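Local structure of histidinol-phosphate aminotransferase (Clostridium acetobutylicum, 3FTB) at residues 158-163 against 193-198; 30-35 against 320-325; 61-66 against 243-248. The protein probably catalyses pyridoxal 5'-phosphate-dependent amino-group transfer, as a histidinol-phosphate aminotransferase. One frame throughout, in Å; residues are numbered along the deposited sequence.

Contact 1: residues 158-163 against 193-198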
ATOM      1  N   GLY A 158      -9.249 -17.797 -19.812  1.00 35.66           N
ATOM      2  CA  GLY A 158     -10.492 -17.049 -19.730  1.00 28.41           C
ATOM      3  C   GLY A 158     -11.734 -17.854 -19.386  1.00 26.92           C
ATOM      4  O   GLY A 158     -12.847 -17.488 -19.762  1.00 22.13           O
ATOM      5  N   GLY A 159     -11.559 -18.951 -18.660  1.00 31.98           N
ATOM      6  CA  GLY A 159     -12.677 -19.810 -18.325  1.00 26.62           C
ATOM      7  C   GLY A 159     -13.460 -19.352 -17.107  1.00 37.85           C
ATOM      8  O   GLY A 159     -12.879 -18.952 -16.097  1.00 41.62           O
ATOM      9  N   LEU A 160     -14.787 -19.412 -17.203  1.00 41.27           N
ATOM     10  CA  LEU A 160     -15.676 -19.115 -16.077  1.00 32.16           C
ATOM     11  C   LEU A 160     -16.034 -20.391 -15.327  1.00 24.66           C
ATOM     12  O   LEU A 160     -16.255 -21.420 -15.944  1.00 23.21           O
ATOM     13  CB  LEU A 160     -16.967 -18.467 -16.572  1.00 27.32           C
ATOM     14  CG  LEU A 160     -16.946 -17.000 -16.985  1.00 30.19           C
ATOM     15  CD1 LEU A 160     -18.180 -16.687 -17.824  1.00 31.51           C
ATOM     16  CD2 LEU A 160     -16.879 -16.096 -15.757  1.00 36.61           C
ATOM     17  N   ILE A 161     -16.101 -20.317 -13.998  1.00 36.88           N
ATOM     18  CA  ILE A 161     -16.553 -21.441 -13.187  1.00 31.08           C
ATOM     19  C   ILE A 161     -18.054 -21.748 -13.379  1.00 34.07           C
ATOM     20  O   ILE A 161     -18.911 -20.943 -13.030  1.00 36.93           O
ATOM     21  CB  ILE A 161     -16.296 -21.190 -11.696  1.00 27.14           C
ATOM     22  CG1 ILE A 161     -14.803 -20.966 -11.419  1.00 17.94           C
ATOM     23  CG2 ILE A 161     -16.841 -22.348 -10.858  1.00 30.98           C
ATOM     24  CD1 ILE A 161     -14.524 -20.467 -10.006  1.00 14.92           C
ATOM     25  N   ASN A 162     -18.347 -22.917 -13.941  1.00 27.25           N
ATOM     26  CA  ASN A 162     -19.707 -23.440 -14.075  1.00 27.73           C
ATOM     27  C   ASN A 162     -20.396 -23.480 -12.719  1.00 29.03           C
ATOM     28  O   ASN A 162     -20.030 -24.276 -11.848  1.00 39.33           O
ATOM     29  CB  ASN A 162     -19.644 -24.851 -14.702  1.00 27.33           C
ATOM     30  CG  ASN A 162     -21.022 -25.461 -14.973  1.00 31.12           C
ATOM     31  OD1 ASN A 162     -21.879 -25.523 -14.094  1.00 33.83           O
ATOM     32  ND2 ASN A 162     -21.213 -25.952 -16.189  1.00 34.68           N
ATOM     33  N   LYS A 163     -21.391 -22.614 -12.528  1.00 27.00           N
ATOM     34  CA  LYS A 163     -22.039 -22.515 -11.233  1.00 32.58           C
ATOM     35  C   LYS A 163     -22.677 -23.840 -10.841  1.00 37.74           C
ATOM     36  O   LYS A 163     -22.420 -24.354  -9.760  1.00 43.04           O
ATOM     37  CB  LYS A 163     -23.067 -21.385 -11.207  1.00 39.00           C
ATOM     38  CG  LYS A 163     -23.292 -20.804  -9.822  1.00 50.20           C
ATOM     39  CD  LYS A 163     -24.528 -19.920  -9.776  1.00 58.27           C
ATOM     40  CE  LYS A 163     -24.311 -18.544 -10.393  1.00 59.32           C
ATOM     41  NZ  LYS A 163     -25.621 -17.814 -10.471  1.00 53.48           N
ATOM     42  N   PRO A 193     -24.038 -10.689 -13.887  1.00 54.89           N
ATOM     43  CA  PRO A 193     -23.864 -10.762 -12.449  1.00 46.54           C
ATOM     44  C   PRO A 193     -24.001 -12.162 -11.993  1.00 39.97           C
ATOM     45  O   PRO A 193     -23.591 -12.550 -10.942  1.00 23.60           O
ATOM     46  CB  PRO A 193     -25.031  -9.944 -11.923  1.00 49.64           C
ATOM     47  CG  PRO A 193     -25.458  -9.110 -13.018  1.00 55.61           C
ATOM     48  CD  PRO A 193     -24.947  -9.604 -14.271  1.00 54.25           C
ATOM     49  N   SER A 194     -24.578 -12.970 -12.837  1.00 48.39           N
ATOM     50  CA  SER A 194     -24.661 -14.331 -12.440  1.00 39.05           C
ATOM     51  C   SER A 194     -23.406 -15.106 -12.751  1.00 25.87           C
ATOM     52  O   SER A 194     -23.322 -16.218 -12.353  1.00 23.78           O
ATOM     53  CB  SER A 194     -26.008 -14.994 -12.781  1.00 46.20           C
ATOM     54  OG  SER A 194     -26.056 -15.550 -14.056  1.00 59.67           O
ATOM     55  N   SER A 195     -22.417 -14.448 -13.368  1.00 30.65           N
ATOM     56  CA  SER A 195     -21.095 -15.038 -13.609  1.00 36.60           C
ATOM     57  C   SER A 195     -20.198 -14.975 -12.384  1.00 41.85           C
ATOM     58  O   SER A 195     -19.315 -15.827 -12.220  1.00 40.86           O
ATOM     59  CB  SER A 195     -20.405 -14.383 -14.806  1.00 37.62           C
ATOM     60  OG  SER A 195     -20.892 -14.942 -16.017  1.00 43.79           O
ATOM     61  N   SER A 196     -20.429 -13.977 -11.525  1.00 42.84           N
ATOM     62  CA  SER A 196     -19.733 -13.889 -10.238  1.00 34.03           C
ATOM     63  C   SER A 196     -20.436 -14.708  -9.166  1.00 27.02           C
ATOM     64  O   SER A 196     -21.646 -14.907  -9.204  1.00 22.65           O
ATOM     65  CB  SER A 196     -19.596 -12.443  -9.767  1.00 41.32           C
ATOM     66  OG  SER A 196     -20.859 -11.840  -9.612  1.00 54.73           O
ATOM     67  N   PHE A 197     -19.658 -15.187  -8.210  1.00 31.92           N
ATOM     68  CA  PHE A 197     -20.204 -15.889  -7.070  1.00 31.23           C
ATOM     69  C   PHE A 197     -20.578 -14.910  -5.973  1.00 33.88           C
ATOM     70  O   PHE A 197     -20.942 -15.327  -4.876  1.00 37.88           O
ATOM     71  CB  PHE A 197     -19.182 -16.885  -6.533  1.00 33.74           C
ATOM     72  CG  PHE A 197     -19.127 -18.166  -7.308  1.00 43.14           C
ATOM     73  CD1 PHE A 197     -18.523 -18.208  -8.560  1.00 43.84           C
ATOM     74  CD2 PHE A 197     -19.683 -19.330  -6.793  1.00 37.30           C
ATOM     75  CE1 PHE A 197     -18.481 -19.387  -9.284  1.00 43.79           C
ATOM     76  CE2 PHE A 197     -19.635 -20.506  -7.511  1.00 36.91           C
ATOM     77  CZ  PHE A 197     -19.036 -20.536  -8.758  1.00 41.28           C
ATOM     78  N   VAL A 198     -20.472 -13.610  -6.243  1.00 39.19           N
ATOM     79  CA  VAL A 198     -20.786 -12.630  -5.204  1.00 45.41           C
ATOM     80  C   VAL A 198     -22.208 -12.824  -4.668  1.00 41.61           C
ATOM     81  O   VAL A 198     -22.456 -12.669  -3.471  1.00 38.02           O
ATOM     82  CB  VAL A 198     -20.577 -11.166  -5.666  1.00 45.71           C
ATOM     83  CG1 VAL A 198     -19.087 -10.835  -5.723  1.00 35.94           C
ATOM     84  CG2 VAL A 198     -21.286 -10.902  -7.005  1.00 41.81           C
TER
HETATM   85  O   HOH W   1     -19.585 -18.368 -13.510  1.00 32.36           O
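F197 and I161 meet because of their first torsions: CG of F197 stands anti to its own carbonyl carbon (chi1 -80°), which carries the ring across to the other loop, and CG2 of I161 lies anti to the backbone N, directed at that ring. I161 CG2 comes within 3.5 Å of F197 CZ, and I161 CB lies 3.7 Å from F197 CE1, so the branched carbon and its methyl bear on the distal carbons of the ring; the two side chains cross at about a right angle. Both are buried, and I182 of strand 179-183 touches each of them, while L170 of helix 163-176 packs on F197.

The two loops follow strands 147-151 and 179-183, which with 207-212 are neighbouring parallel strands of the seven-stranded sheet, the central sheet of the large domain in fold-type I aminotransferases. Segment 158-163 reaches the first residue of helix 163-176. N162 is the N-cap of that helix, its OD1 accepting from the backbone N of K165.

No direct hydrogen bond across the loops is clear, but one water donates to I161 O at 2.7 Å and to S195 O at 2.9 Å. S195 O also accepts from N152 ND2. Nearer the surface, the K163 chain bends at chi3 (-77°) and brings CE to 3.2 Å from S194 O. L160 CD1 rests 3.7 Å from S195 OG.

Contact 2: residues 30-35 against 320-325. With PO4 (phosphate ion), chain F.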
ATOM      1  N   ASP A  30       1.038  -3.364 -26.488  1.00 38.69           N
ATOM      2  CA  ASP A  30       1.278  -4.449 -25.532  1.00 44.17           C
ATOM      3  C   ASP A  30       0.071  -5.390 -25.410  1.00 38.99           C
ATOM      4  O   ASP A  30      -0.916  -5.075 -24.743  1.00 38.66           O
ATOM      5  CB  ASP A  30       1.696  -3.912 -24.151  1.00 50.83           C
ATOM      6  CG  ASP A  30       2.403  -4.971 -23.290  1.00 55.41           C
ATOM      7  OD1 ASP A  30       3.086  -4.589 -22.316  1.00 56.14           O
ATOM      8  OD2 ASP A  30       2.285  -6.184 -23.587  1.00 53.03           O
ATOM      9  N   TYR A  31       0.175  -6.545 -26.070  1.00 42.27           N
ATOM     10  CA  TYR A  31      -0.863  -7.568 -26.048  1.00 34.93           C
ATOM     11  C   TYR A  31      -0.624  -8.594 -24.939  1.00 32.10           C
ATOM     12  O   TYR A  31      -1.357  -9.581 -24.814  1.00 26.76           O
ATOM     13  CB  TYR A  31      -1.008  -8.217 -27.434  1.00 32.31           C
ATOM     14  CG  TYR A  31      -1.928  -7.396 -28.299  1.00 38.38           C
ATOM     15  CD1 TYR A  31      -3.251  -7.776 -28.500  1.00 45.26           C
ATOM     16  CD2 TYR A  31      -1.499  -6.201 -28.852  1.00 42.29           C
ATOM     17  CE1 TYR A  31      -4.111  -6.998 -29.262  1.00 45.85           C
ATOM     18  CE2 TYR A  31      -2.347  -5.419 -29.617  1.00 38.82           C
ATOM     19  CZ  TYR A  31      -3.649  -5.819 -29.817  1.00 40.60           C
ATOM     20  OH  TYR A  31      -4.485  -5.035 -30.576  1.00 44.34           O
ATOM     21  N   SER A  32       0.406  -8.343 -24.133  1.00 27.52           N
ATOM     22  CA  SER A  32       0.557  -9.051 -22.871  1.00 32.34           C
ATOM     23  C   SER A  32      -0.128  -8.276 -21.714  1.00 31.36           C
ATOM     24  O   SER A  32      -0.297  -8.802 -20.601  1.00 24.58           O
ATOM     25  CB  SER A  32       2.034  -9.364 -22.589  1.00 32.17           C
ATOM     26  OG  SER A  32       2.748  -8.221 -22.158  1.00 37.42           O
ATOM     27  N   SER A  33      -0.554  -7.044 -21.994  1.00 17.02           N
ATOM     28  CA  SER A  33      -1.295  -6.249 -21.019  1.00 23.49           C
ATOM     29  C   SER A  33      -2.819  -6.291 -21.222  1.00 30.60           C
ATOM     30  O   SER A  33      -3.330  -6.031 -22.317  1.00 28.74           O
ATOM     31  CB  SER A  33      -0.811  -4.804 -21.057  1.00 30.92           C
ATOM     32  OG  SER A  33      -1.815  -3.936 -20.566  1.00 46.79           O
ATOM     33  N   ASN A  34      -3.544  -6.613 -20.158  1.00 33.62           N
ATOM     34  CA  ASN A  34      -4.998  -6.715 -20.232  1.00 36.08           C
ATOM     35  C   ASN A  34      -5.710  -5.626 -19.433  1.00 35.29           C
ATOM     36  O   ASN A  34      -6.568  -5.908 -18.601  1.00 38.43           O
ATOM     37  CB  ASN A  34      -5.470  -8.089 -19.753  1.00 34.32           C
ATOM     38  CG  ASN A  34      -4.654  -9.234 -20.335  1.00 32.35           C
ATOM     39  OD1 ASN A  34      -4.340 -10.189 -19.632  1.00 38.29           O
ATOM     40  ND2 ASN A  34      -4.322  -9.152 -21.617  1.00 26.31           N
ATOM     41  N   ILE A  35      -5.351  -4.376 -19.684  1.00 37.21           N
ATOM     42  CA  ILE A  35      -6.054  -3.259 -19.076  1.00 29.56           C
ATOM     43  C   ILE A  35      -7.087  -2.770 -20.074  1.00 38.00           C
ATOM     44  O   ILE A  35      -6.875  -2.862 -21.282  1.00 36.61           O
ATOM     45  CB  ILE A  35      -5.100  -2.101 -18.702  1.00 21.34           C
ATOM     46  CG1 ILE A  35      -3.946  -2.616 -17.824  1.00 29.78           C
ATOM     47  CG2 ILE A  35      -5.869  -0.942 -18.016  1.00 20.30           C
ATOM     48  CD1 ILE A  35      -4.384  -3.303 -16.514  1.00 22.69           C
ATOM     49  N   ASP A 320       7.147  -3.948 -32.715  1.00 55.90           N
ATOM     50  CA  ASP A 320       6.678  -3.261 -31.507  1.00 57.46           C
ATOM     51  C   ASP A 320       5.320  -3.788 -31.080  1.00 46.80           C
ATOM     52  O   ASP A 320       4.443  -3.030 -30.672  1.00 48.34           O
ATOM     53  CB  ASP A 320       6.616  -1.741 -31.697  1.00 58.42           C
ATOM     54  CG  ASP A 320       7.973  -1.136 -31.982  1.00 59.47           C
ATOM     55  OD1 ASP A 320       8.994  -1.835 -31.790  1.00 65.73           O
ATOM     56  OD2 ASP A 320       8.017   0.038 -32.404  1.00 52.45           O
ATOM     57  N   ILE A 321       5.153  -5.097 -31.193  1.00 36.11           N
ATOM     58  CA  ILE A 321       3.985  -5.754 -30.638  1.00 35.58           C
ATOM     59  C   ILE A 321       4.437  -6.837 -29.655  1.00 32.60           C
ATOM     60  O   ILE A 321       5.262  -7.698 -29.986  1.00 33.57           O
ATOM     61  CB  ILE A 321       3.073  -6.319 -31.747  1.00 42.51           C
ATOM     62  CG1 ILE A 321       2.421  -5.163 -32.512  1.00 38.38           C
ATOM     63  CG2 ILE A 321       2.006  -7.239 -31.158  1.00 50.77           C
ATOM     64  CD1 ILE A 321       1.724  -5.572 -33.801  1.00 34.88           C
ATOM     65  N   VAL A 322       3.914  -6.771 -28.437  1.00 39.32           N
ATOM     66  CA  VAL A 322       4.275  -7.738 -27.417  1.00 39.76           C
ATOM     67  C   VAL A 322       3.123  -8.708 -27.229  1.00 38.10           C
ATOM     68  O   VAL A 322       1.972  -8.289 -27.172  1.00 32.71           O
ATOM     69  CB  VAL A 322       4.578  -7.053 -26.075  1.00 37.58           C
ATOM     70  CG1 VAL A 322       5.147  -8.070 -25.080  1.00 33.89           C
ATOM     71  CG2 VAL A 322       5.545  -5.894 -26.279  1.00 32.28           C
ATOM     72  N   ILE A 323       3.429 -10.000 -27.157  1.00 36.67           N
ATOM     73  CA  ILE A 323       2.430 -10.988 -26.747  1.00 36.99           C
ATOM     74  C   ILE A 323       2.866 -11.679 -25.460  1.00 33.82           C
ATOM     75  O   ILE A 323       3.917 -11.370 -24.888  1.00 26.84           O
ATOM     76  CB  ILE A 323       2.175 -12.071 -27.825  1.00 36.07           C
ATOM     77  CG1 ILE A 323       3.406 -12.977 -27.991  1.00 35.55           C
ATOM     78  CG2 ILE A 323       1.764 -11.425 -29.144  1.00 38.10           C
ATOM     79  CD1 ILE A 323       3.080 -14.418 -28.363  1.00 32.23           C
ATOM     80  N   ARG A 324       2.055 -12.623 -25.005  1.00 34.08           N
ATOM     81  CA  ARG A 324       2.389 -13.362 -23.796  1.00 38.53           C
ATOM     82  C   ARG A 324       2.683 -14.813 -24.121  1.00 36.55           C
ATOM     83  O   ARG A 324       1.789 -15.584 -24.474  1.00 34.75           O
ATOM     84  CB  ARG A 324       1.270 -13.266 -22.755  1.00 40.11           C
ATOM     85  CG  ARG A 324       1.644 -13.827 -21.390  1.00 35.64           C
ATOM     86  CD  ARG A 324       2.686 -12.955 -20.702  1.00 30.08           C
ATOM     87  NE  ARG A 324       2.659 -13.125 -19.253  1.00 40.64           N
ATOM     88  CZ  ARG A 324       3.039 -14.234 -18.628  1.00 40.38           C
ATOM     89  NH1 ARG A 324       3.470 -15.271 -19.331  1.00 37.29           N
ATOM     90  NH2 ARG A 324       2.981 -14.310 -17.303  1.00 39.89           N
ATOM     91  N   ARG A 325       3.956 -15.165 -24.014  1.00 38.72           N
ATOM     92  CA  ARG A 325       4.375 -16.542 -24.139  1.00 43.22           C
ATOM     93  C   ARG A 325       3.936 -17.264 -22.883  1.00 38.24           C
ATOM     94  O   ARG A 325       4.222 -16.830 -21.779  1.00 40.30           O
ATOM     95  CB  ARG A 325       5.887 -16.609 -24.294  1.00 42.06           C
ATOM     96  CG  ARG A 325       6.372 -15.926 -25.556  1.00 50.45           C
ATOM     97  CD  ARG A 325       7.853 -15.702 -25.496  1.00 51.45           C
ATOM     98  NE  ARG A 325       8.552 -16.928 -25.143  1.00 54.51           N
ATOM     99  CZ  ARG A 325       9.854 -16.984 -24.894  1.00 64.79           C
ATOM    100  NH1 ARG A 325      10.583 -15.878 -24.955  1.00 63.77           N
ATOM    101  NH2 ARG A 325      10.422 -18.139 -24.579  1.00 71.04           N
TER
HETATM  102  P   PO4 F 363      -0.130 -11.942 -16.244  1.00 90.39           P
HETATM  103  O1  PO4 F 363       0.089 -10.954 -15.118  1.00 92.90           O
HETATM  104  O2  PO4 F 363       0.358 -13.309 -15.824  1.00 85.54           O
HETATM  105  O3  PO4 F 363      -1.604 -12.006 -16.564  1.00 88.77           O
HETATM  106  O4  PO4 F 363       0.630 -11.480 -17.469  1.00 93.71           O
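D30 pairs with V322 in a parallel bridge, their CA atoms 4.8 Å apart, and the adjoining Y31 N donates to V322 O at 2.7 Å with an N-H...O angle of 135°. The side chains of D30 and V322 lie on the same face of the sheet and cross obliquely, D30 OD2 standing 3.5 Å from V322 CB.

That carboxylate oxygen is gripped twice from its own segment. S32 OG donates to the syn lone pair of D30 OD2 at 2.5 Å, and S32 N donates to the same OD2 on the anti side, 27° out of the carboxylate plane. With chi1 at 76°, S32 OG lies between its backbone N and carbonyl carbon, so that hydroxyl and amide can both reach OD2. The hydroxyl also lies 3.8 Å from V322 CG1. Y31 CD2 approaches I321 CG2 at 4.3 Å; its ring stacks with F350 of helix 344-359, and its hydroxyl is hydrogen-bonded to K346 O and N347 OD1.

Farther along, S32 CB sits 4.0 Å from R324 CB. The R324 chain bends at chi2 and presents its guanidinium edge to a phosphate ion, probably from the crystallisation liquor: NE donates to phosphate O4 at 3.2 Å, and the bond from NH2 to O2 is weak. R338 also binds this ion. D30 and S32 form an Asx turn where strand 29-30 ends; within this chain that short strand is an edge strand, parallel to 321-325, of the five-stranded mixed sheet, which corresponds to the small domain of fold-type I aminotransferases.

Contact 3: residues 61-66 against 243-248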
ATOM      1  N   VAL A  61      -9.676   5.840   9.384  1.00 37.90           N
ATOM      2  CA  VAL A  61      -8.963   4.592   9.654  1.00 40.32           C
ATOM      3  C   VAL A  61      -9.870   3.364   9.462  1.00 39.45           C
ATOM      4  O   VAL A  61      -9.389   2.232   9.409  1.00 45.22           O
ATOM      5  CB  VAL A  61      -8.329   4.583  11.067  1.00 37.59           C
ATOM      6  CG1 VAL A  61      -9.327   4.063  12.104  1.00 30.12           C
ATOM      7  CG2 VAL A  61      -7.064   3.743  11.081  1.00 42.12           C
ATOM      8  N   ASN A  62     -11.179   3.595   9.361  1.00 36.24           N
ATOM      9  CA  ASN A  62     -12.148   2.508   9.135  1.00 34.78           C
ATOM     10  C   ASN A  62     -12.738   2.487   7.721  1.00 25.76           C
ATOM     11  O   ASN A  62     -13.437   1.547   7.354  1.00 30.96           O
ATOM     12  CB  ASN A  62     -13.289   2.549  10.164  1.00 43.90           C
ATOM     13  CG  ASN A  62     -12.861   2.077  11.550  1.00 42.89           C
ATOM     14  OD1 ASN A  62     -13.462   2.468  12.551  1.00 43.13           O
ATOM     15  ND2 ASN A  62     -11.822   1.238  11.615  1.00 37.97           N
ATOM     16  N   TYR A  63     -12.473   3.532   6.943  1.00 31.21           N
ATOM     17  CA  TYR A  63     -12.905   3.616   5.539  1.00 39.31           C
ATOM     18  C   TYR A  63     -14.407   3.374   5.310  1.00 45.05           C
ATOM     19  O   TYR A  63     -14.796   2.793   4.281  1.00 36.41           O
ATOM     20  CB  TYR A  63     -12.085   2.660   4.650  1.00 33.79           C
ATOM     21  CG  TYR A  63     -10.623   3.044   4.497  1.00 29.67           C
ATOM     22  CD1 TYR A  63     -10.244   4.109   3.692  1.00 24.36           C
ATOM     23  CD2 TYR A  63      -9.630   2.340   5.159  1.00 34.02           C
ATOM     24  CE1 TYR A  63      -8.917   4.463   3.557  1.00 31.26           C
ATOM     25  CE2 TYR A  63      -8.296   2.686   5.029  1.00 37.23           C
ATOM     26  CZ  TYR A  63      -7.944   3.747   4.229  1.00 36.74           C
ATOM     27  OH  TYR A  63      -6.615   4.089   4.105  1.00 33.54           O
ATOM     28  N   ARG A  64     -15.244   3.835   6.240  1.00 39.66           N
ATOM     29  CA  ARG A  64     -16.684   3.575   6.154  1.00 44.34           C
ATOM     30  C   ARG A  64     -17.325   4.015   4.831  1.00 42.66           C
ATOM     31  O   ARG A  64     -18.162   3.302   4.277  1.00 43.96           O
ATOM     32  CB  ARG A  64     -17.441   4.205   7.329  1.00 52.46           C
ATOM     33  CG  ARG A  64     -18.932   3.832   7.365  1.00 59.19           C
ATOM     34  CD  ARG A  64     -19.724   4.622   8.406  1.00 52.55           C
ATOM     35  NE  ARG A  64     -19.467   6.051   8.284  1.00 41.98           N
ATOM     36  CZ  ARG A  64     -20.226   6.892   7.594  1.00 32.80           C
ATOM     37  NH1 ARG A  64     -21.306   6.446   6.975  1.00 28.24           N
ATOM     38  NH2 ARG A  64     -19.903   8.179   7.529  1.00 37.94           N
ATOM     39  N   ARG A  65     -16.946   5.185   4.325  1.00 37.39           N
ATOM     40  CA  ARG A  65     -17.551   5.682   3.091  1.00 35.47           C
ATOM     41  C   ARG A  65     -17.103   4.856   1.873  1.00 32.88           C
ATOM     42  O   ARG A  65     -17.861   4.649   0.916  1.00 30.06           O
ATOM     43  CB  ARG A  65     -17.259   7.171   2.900  1.00 36.85           C
ATOM     44  CG  ARG A  65     -18.128   7.831   1.831  1.00 47.65           C
ATOM     45  CD  ARG A  65     -18.031   9.362   1.857  1.00 44.52           C
ATOM     46  NE  ARG A  65     -18.619   9.964   0.660  1.00 47.11           N
ATOM     47  CZ  ARG A  65     -17.922  10.462  -0.359  1.00 59.02           C
ATOM     48  NH1 ARG A  65     -16.596  10.447  -0.338  1.00 67.88           N
ATOM     49  NH2 ARG A  65     -18.553  10.985  -1.403  1.00 59.84           N
ATOM     50  N   LEU A  66     -15.875   4.358   1.921  1.00 28.37           N
ATOM     51  CA  LEU A  66     -15.389   3.489   0.860  1.00 31.63           C
ATOM     52  C   LEU A  66     -16.170   2.164   0.856  1.00 36.45           C
ATOM     53  O   LEU A  66     -16.697   1.724  -0.181  1.00 28.25           O
ATOM     54  CB  LEU A  66     -13.894   3.229   1.043  1.00 18.65           C
ATOM     55  CG  LEU A  66     -13.122   2.821  -0.217  1.00 22.07           C
ATOM     56  CD1 LEU A  66     -11.626   2.830   0.062  1.00 20.71           C
ATOM     57  CD2 LEU A  66     -13.555   1.477  -0.715  1.00 25.51           C
ATOM     58  N   ASN A 243      -1.794  -3.071   7.569  1.00 57.55           N
ATOM     59  CA  ASN A 243      -1.424  -1.814   8.192  1.00 54.65           C
ATOM     60  C   ASN A 243      -2.516  -0.768   7.970  1.00 46.32           C
ATOM     61  O   ASN A 243      -2.994  -0.589   6.846  1.00 46.97           O
ATOM     62  CB  ASN A 243      -0.097  -1.330   7.618  1.00 63.37           C
ATOM     63  CG  ASN A 243       0.631  -0.398   8.549  1.00 64.02           C
ATOM     64  OD1 ASN A 243       0.865   0.763   8.221  1.00 61.93           O
ATOM     65  ND2 ASN A 243       0.988  -0.899   9.727  1.00 67.34           N
ATOM     66  N   PRO A 244      -2.929  -0.088   9.045  1.00 37.51           N
ATOM     67  CA  PRO A 244      -3.937   0.975   8.969  1.00 31.31           C
ATOM     68  C   PRO A 244      -3.553   2.020   7.921  1.00 36.03           C
ATOM     69  O   PRO A 244      -2.374   2.166   7.602  1.00 38.51           O
ATOM     70  CB  PRO A 244      -3.908   1.576  10.367  1.00 41.02           C
ATOM     71  CG  PRO A 244      -3.470   0.433  11.239  1.00 43.67           C
ATOM     72  CD  PRO A 244      -2.470  -0.324  10.423  1.00 38.82           C
ATOM     73  N   TRP A 245      -4.550   2.716   7.387  1.00 33.20           N
ATOM     74  CA  TRP A 245      -4.392   3.563   6.201  1.00 37.72           C
ATOM     75  C   TRP A 245      -3.556   2.989   5.031  1.00 38.00           C
ATOM     76  O   TRP A 245      -2.751   3.709   4.442  1.00 45.01           O
ATOM     77  CB  TRP A 245      -3.839   4.926   6.605  1.00 39.62           C
ATOM     78  CG  TRP A 245      -4.597   5.552   7.709  1.00 45.65           C
ATOM     79  CD1 TRP A 245      -5.831   6.133   7.632  1.00 46.36           C
ATOM     80  CD2 TRP A 245      -4.180   5.671   9.075  1.00 45.83           C
ATOM     81  NE1 TRP A 245      -6.206   6.603   8.869  1.00 49.28           N
ATOM     82  CE2 TRP A 245      -5.208   6.334   9.769  1.00 46.96           C
ATOM     83  CE3 TRP A 245      -3.032   5.284   9.776  1.00 44.57           C
ATOM     84  CZ2 TRP A 245      -5.127   6.616  11.131  1.00 51.63           C
ATOM     85  CZ3 TRP A 245      -2.958   5.561  11.128  1.00 42.67           C
ATOM     86  CH2 TRP A 245      -3.995   6.219  11.792  1.00 46.37           C
ATOM     87  N   ASN A 246      -3.745   1.722   4.671  1.00 28.87           N
ATOM     88  CA  ASN A 246      -2.999   1.162   3.539  1.00 33.69           C
ATOM     89  C   ASN A 246      -3.513   1.644   2.175  1.00 36.78           C
ATOM     90  O   ASN A 246      -2.933   1.334   1.132  1.00 41.26           O
ATOM     91  CB  ASN A 246      -3.014  -0.365   3.576  1.00 30.74           C
ATOM     92  CG  ASN A 246      -4.408  -0.934   3.387  1.00 30.85           C
ATOM     93  OD1 ASN A 246      -5.391  -0.404   3.912  1.00 35.02           O
ATOM     94  ND2 ASN A 246      -4.500  -2.019   2.635  1.00 25.26           N
ATOM     95  N   ILE A 247      -4.609   2.392   2.190  1.00 35.43           N
ATOM     96  CA  ILE A 247      -5.274   2.836   0.964  1.00 31.47           C
ATOM     97  C   ILE A 247      -5.117   4.338   0.779  1.00 28.07           C
ATOM     98  O   ILE A 247      -5.671   5.112   1.537  1.00 34.29           O
ATOM     99  CB  ILE A 247      -6.789   2.492   1.003  1.00 29.09           C
ATOM    100  CG1 ILE A 247      -7.000   1.008   1.292  1.00 32.22           C
ATOM    101  CG2 ILE A 247      -7.498   2.900  -0.282  1.00 27.36           C
ATOM    102  CD1 ILE A 247      -6.198   0.094   0.399  1.00 36.23           C
ATOM    103  N   ASN A 248      -4.357   4.752  -0.227  1.00 37.60           N
ATOM    104  CA  ASN A 248      -4.181   6.181  -0.509  1.00 35.27           C
ATOM    105  C   ASN A 248      -5.497   6.880  -0.869  1.00 36.22           C
ATOM    106  O   ASN A 248      -6.475   6.228  -1.238  1.00 31.00           O
ATOM    107  CB  ASN A 248      -3.161   6.382  -1.631  1.00 26.94           C
ATOM    108  CG  ASN A 248      -3.751   6.122  -3.010  1.00 23.96           C
ATOM    109  OD1 ASN A 248      -3.563   5.050  -3.582  1.00 30.26           O
ATOM    110  ND2 ASN A 248      -4.460   7.105  -3.549  1.00 27.80           N
TER
HETATM  111  O   HOH W   2      -6.831   1.356   8.005  1.00 34.43           O
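V61 and W245 make an apolar contact toward the surface, a CH-pi interaction in which V61 CG2 lies over the indole face, 3.8 Å from the centroid of the six-membered ring and 27° off its normal. The methyl is offset toward the rim, and its closest ring atom is W245 CE2 at 3.4 Å. P244 CB lies over the same face, 3.9 Å from V61 CG2. Deeper in, I247 meets the Y63 ring, with I247 CB 3.6 Å from Y63 CZ and CG1 over one ring face. L66 CD1 reaches I247 CG2 at 4.1 Å.

Polar links are few. Y63 OH donates to I247 O at 2.9 Å, with a C=O...O angle of 118° and the donor slightly tilted from the carbonyl plane. Chi1 of -68° places the Y63 ring so that its hydroxyl reaches this carbonyl, while W245 CA lies at the ring edge. A water joins the backbones, donating to V61 O and accepting from W245 N at 2.7 Å.

Segment 61-66 leads into helix 64-74, with Y63 as N-cap; segment 243-248 leads into helix 249-257, with N248 as N-cap. W245 O and N246 O accept from R223 and N85 of the second subunit. The buried tyrosine is thus anchored by its hydroxyl as well as its ring, and the loop it holds also supplies carbonyls to the dimer interface.

Overall arrangement
The three contacts do not touch: their centres lie about 25 Å (contacts 1 and 2), 29 Å (1 and 3) and 33 Å (2 and 3) apart. Along the chain, segments 30-35 and 320-325 of contact 2 enclose the rest; segments 61-66 and 243-248 of contact 3 come inside them, and both loops of contact 1 lie inside those. Contact 1 joins loops of the seven-stranded sheet, whereas contact 2, across the chain's centre, pairs the start of the modelled chain with strand 321-325 in the five-stranded sheet, as in the large and small domains of fold-type I aminotransferases. Contact 3 joins the starts of helices 64-74 and 249-257 beside the dimer interface.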